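Non-structural protein 2 (Infectious bronchitis virus, PDB 7F52) is a coronavirus non-structural protein whose precise role is not established, though it probably acts in the host cell during infection. Local coordinates at residues 388-393 with 442-447. Numbering follows the deposited sequence.
Sequences IYSSFS and ARVKVE
Y389 lays its phenol ring along the backbone of R443, V444 and K445, a worked example of an aromatic side chain joining a helix end to an irregular segment. The amide N of K445 sits 3.8 Å above the ring plane, over its centre, and Y389 CE2 lies 3.4 Å from K445 O. CB already points toward 442-447, and with CG set opposite the carbonyl carbon (chi1 -76°) the ring continues along its backbone; F460 meets it with planes inclined by about 40°. Packing is close around V444 too: its CG2 stands 4.0 Å from Y389 CB and 3.4 Å from S390 OG, a hydroxyl already bonded to the A386 carbonyl one turn back. The V444 side chain also touches L436 and F439 of helix 432-439. On the solvent side the grip slackens. R443, folded at chi3 (-56°), sets one guanidinium face over S390 CA, toward the rim of the group, and its NH2 is 3.3 Å from S390 O; the exposed K445 side chain crosses that of Y389 at about a right angle, its ammonium end turned from the helix. The loop following helix 432-439 is thereby packed onto the C-terminal end of helix 377-390, where S391 takes positive phi in a Schellman motif.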
loop_
_atom_site.group_PDB
_atom_site.type_symbol
_atom_site.label_atom_id
_atom_site.label_comp_id
_atom_site.label_asym_id
_atom_site.label_seq_id
_atom_site.Cartn_x
_atom_site.Cartn_y
_atom_site.Cartn_z
ATOM N N ILE A 388 31.123 -19.926 19.758
ATOM C CA ILE A 388 31.896 -18.824 20.352
ATOM C C ILE A 388 31.489 -17.477 19.740
ATOM O O ILE A 388 31.297 -16.469 20.459
ATOM C CB ILE A 388 33.402 -19.031 20.180
ATOM C CG1 ILE A 388 33.871 -20.180 21.064
ATOM C CG2 ILE A 388 34.167 -17.766 20.553
ATOM C CD1 ILE A 388 35.357 -20.375 21.005
ATOM N N TYR A 389 31.331 -17.478 18.418
ATOM C CA TYR A 389 30.912 -16.283 17.711
ATOM C C TYR A 389 29.495 -15.844 18.136
ATOM O O TYR A 389 29.195 -14.649 18.206
ATOM C CB TYR A 389 30.935 -16.516 16.196
ATOM C CG TYR A 389 32.292 -16.520 15.517
ATOM C CD1 TYR A 389 33.113 -15.397 15.534
ATOM C CD2 TYR A 389 32.728 -17.642 14.800
ATOM C CE1 TYR A 389 34.359 -15.405 14.883
ATOM C CE2 TYR A 389 33.955 -17.658 14.150
ATOM C CZ TYR A 389 34.768 -16.537 14.196
ATOM O OH TYR A 389 35.983 -16.550 13.544
ATOM N N SER A 390 28.621 -16.814 18.399
ATOM C CA SER A 390 27.216 -16.523 18.624
ATOM C C SER A 390 26.894 -16.382 20.112
ATOM O O SER A 390 25.734 -16.219 20.479
ATOM C CB SER A 390 26.341 -17.620 18.026
ATOM O OG SER A 390 26.754 -17.952 16.724
ATOM N N SER A 391 27.903 -16.468 20.971
ATOM C CA SER A 391 27.650 -16.429 22.411
ATOM C C SER A 391 26.711 -17.550 22.913
ATOM O O SER A 391 26.041 -17.401 23.941
ATOM C CB SER A 391 27.084 -15.066 22.809
ATOM O OG SER A 391 28.124 -14.172 23.137
ATOM N N PHE A 392 26.667 -18.661 22.180
ATOM C CA PHE A 392 26.077 -19.890 22.680
ATOM C C PHE A 392 27.016 -20.635 23.660
ATOM O O PHE A 392 28.240 -20.690 23.470
ATOM C CB PHE A 392 25.718 -20.789 21.507
ATOM C CG PHE A 392 24.788 -21.889 21.871
ATOM C CD1 PHE A 392 25.282 -23.105 22.337
ATOM C CD2 PHE A 392 23.404 -21.699 21.789
ATOM C CE1 PHE A 392 24.416 -24.130 22.699
ATOM C CE2 PHE A 392 22.534 -22.709 22.154
ATOM C CZ PHE A 392 23.042 -23.932 22.610
ATOM N N SER A 393 26.449 -21.222 24.706
ATOM C CA SER A 393 27.270 -21.933 25.692
ATOM C C SER A 393 28.060 -23.064 25.052
ATOM O O SER A 393 27.492 -23.965 24.433
ATOM C CB SER A 393 26.397 -22.481 26.814
ATOM O OG SER A 393 27.064 -23.511 27.535
ATOM N N ALA A 442 26.550 -12.093 10.302
ATOM C CA ALA A 442 27.294 -10.903 10.705
ATOM C C ALA A 442 28.312 -11.239 11.788
ATOM O O ALA A 442 29.433 -10.725 11.780
ATOM C CB ALA A 442 26.360 -9.834 11.191
ATOM N N ARG A 443 27.920 -12.119 12.704
ATOM C CA ARG A 443 28.778 -12.494 13.817
ATOM C C ARG A 443 29.621 -13.738 13.546
ATOM O O ARG A 443 30.741 -13.860 14.061
ATOM C CB ARG A 443 27.939 -12.714 15.078
ATOM C CG ARG A 443 27.275 -11.458 15.597
ATOM C CD ARG A 443 26.729 -11.670 16.996
ATOM N NE ARG A 443 25.807 -12.801 17.066
ATOM C CZ ARG A 443 25.232 -13.207 18.191
ATOM N NH1 ARG A 443 25.494 -12.568 19.322
ATOM N NH2 ARG A 443 24.404 -14.244 18.187
ATOM N N VAL A 444 29.091 -14.661 12.746
ATOM C CA VAL A 444 29.797 -15.918 12.498
ATOM C C VAL A 444 30.660 -15.821 11.241
ATOM O O VAL A 444 30.145 -15.869 10.119
ATOM C CB VAL A 444 28.816 -17.115 12.373
ATOM C CG1 VAL A 444 29.587 -18.407 12.177
ATOM C CG2 VAL A 444 27.959 -17.216 13.618
ATOM N N LYS A 445 31.969 -15.685 11.444
ATOM C CA LYS A 445 32.925 -15.540 10.343
ATOM C C LYS A 445 33.495 -16.887 9.891
ATOM O O LYS A 445 33.770 -17.768 10.710
ATOM C CB LYS A 445 34.064 -14.601 10.757
ATOM C CG LYS A 445 33.589 -13.219 11.186
ATOM C CD LYS A 445 32.852 -12.550 10.035
ATOM C CE LYS A 445 32.378 -11.141 10.351
ATOM N NZ LYS A 445 31.655 -10.534 9.178
ATOM N N VAL A 446 33.677 -17.036 8.583
ATOM C CA VAL A 446 34.197 -18.275 8.019
ATOM C C VAL A 446 35.719 -18.259 7.902
ATOM O O VAL A 446 36.337 -19.305 7.712
ATOM C CB VAL A 446 33.579 -18.546 6.640
ATOM C CG1 VAL A 446 33.802 -19.995 6.216
ATOM C CG2 VAL A 446 32.090 -18.267 6.700
ATOM N N GLU A 447 36.320 -17.080 8.050
ATOM C CA GLU A 447 37.762 -16.921 7.846
ATOM C C GLU A 447 38.639 -17.884 8.658
ATOM O O GLU A 447 38.511 -17.974 9.876
ATOM C CB GLU A 447 38.185 -15.478 8.160
ATOM C CG GLU A 447 37.759 -14.942 9.515
ATOM C CD GLU A 447 38.531 -13.688 9.903
ATOM O OE1 GLU A 447 39.399 -13.250 9.115
ATOM O OE2 GLU A 447 38.270 -13.132 10.992
#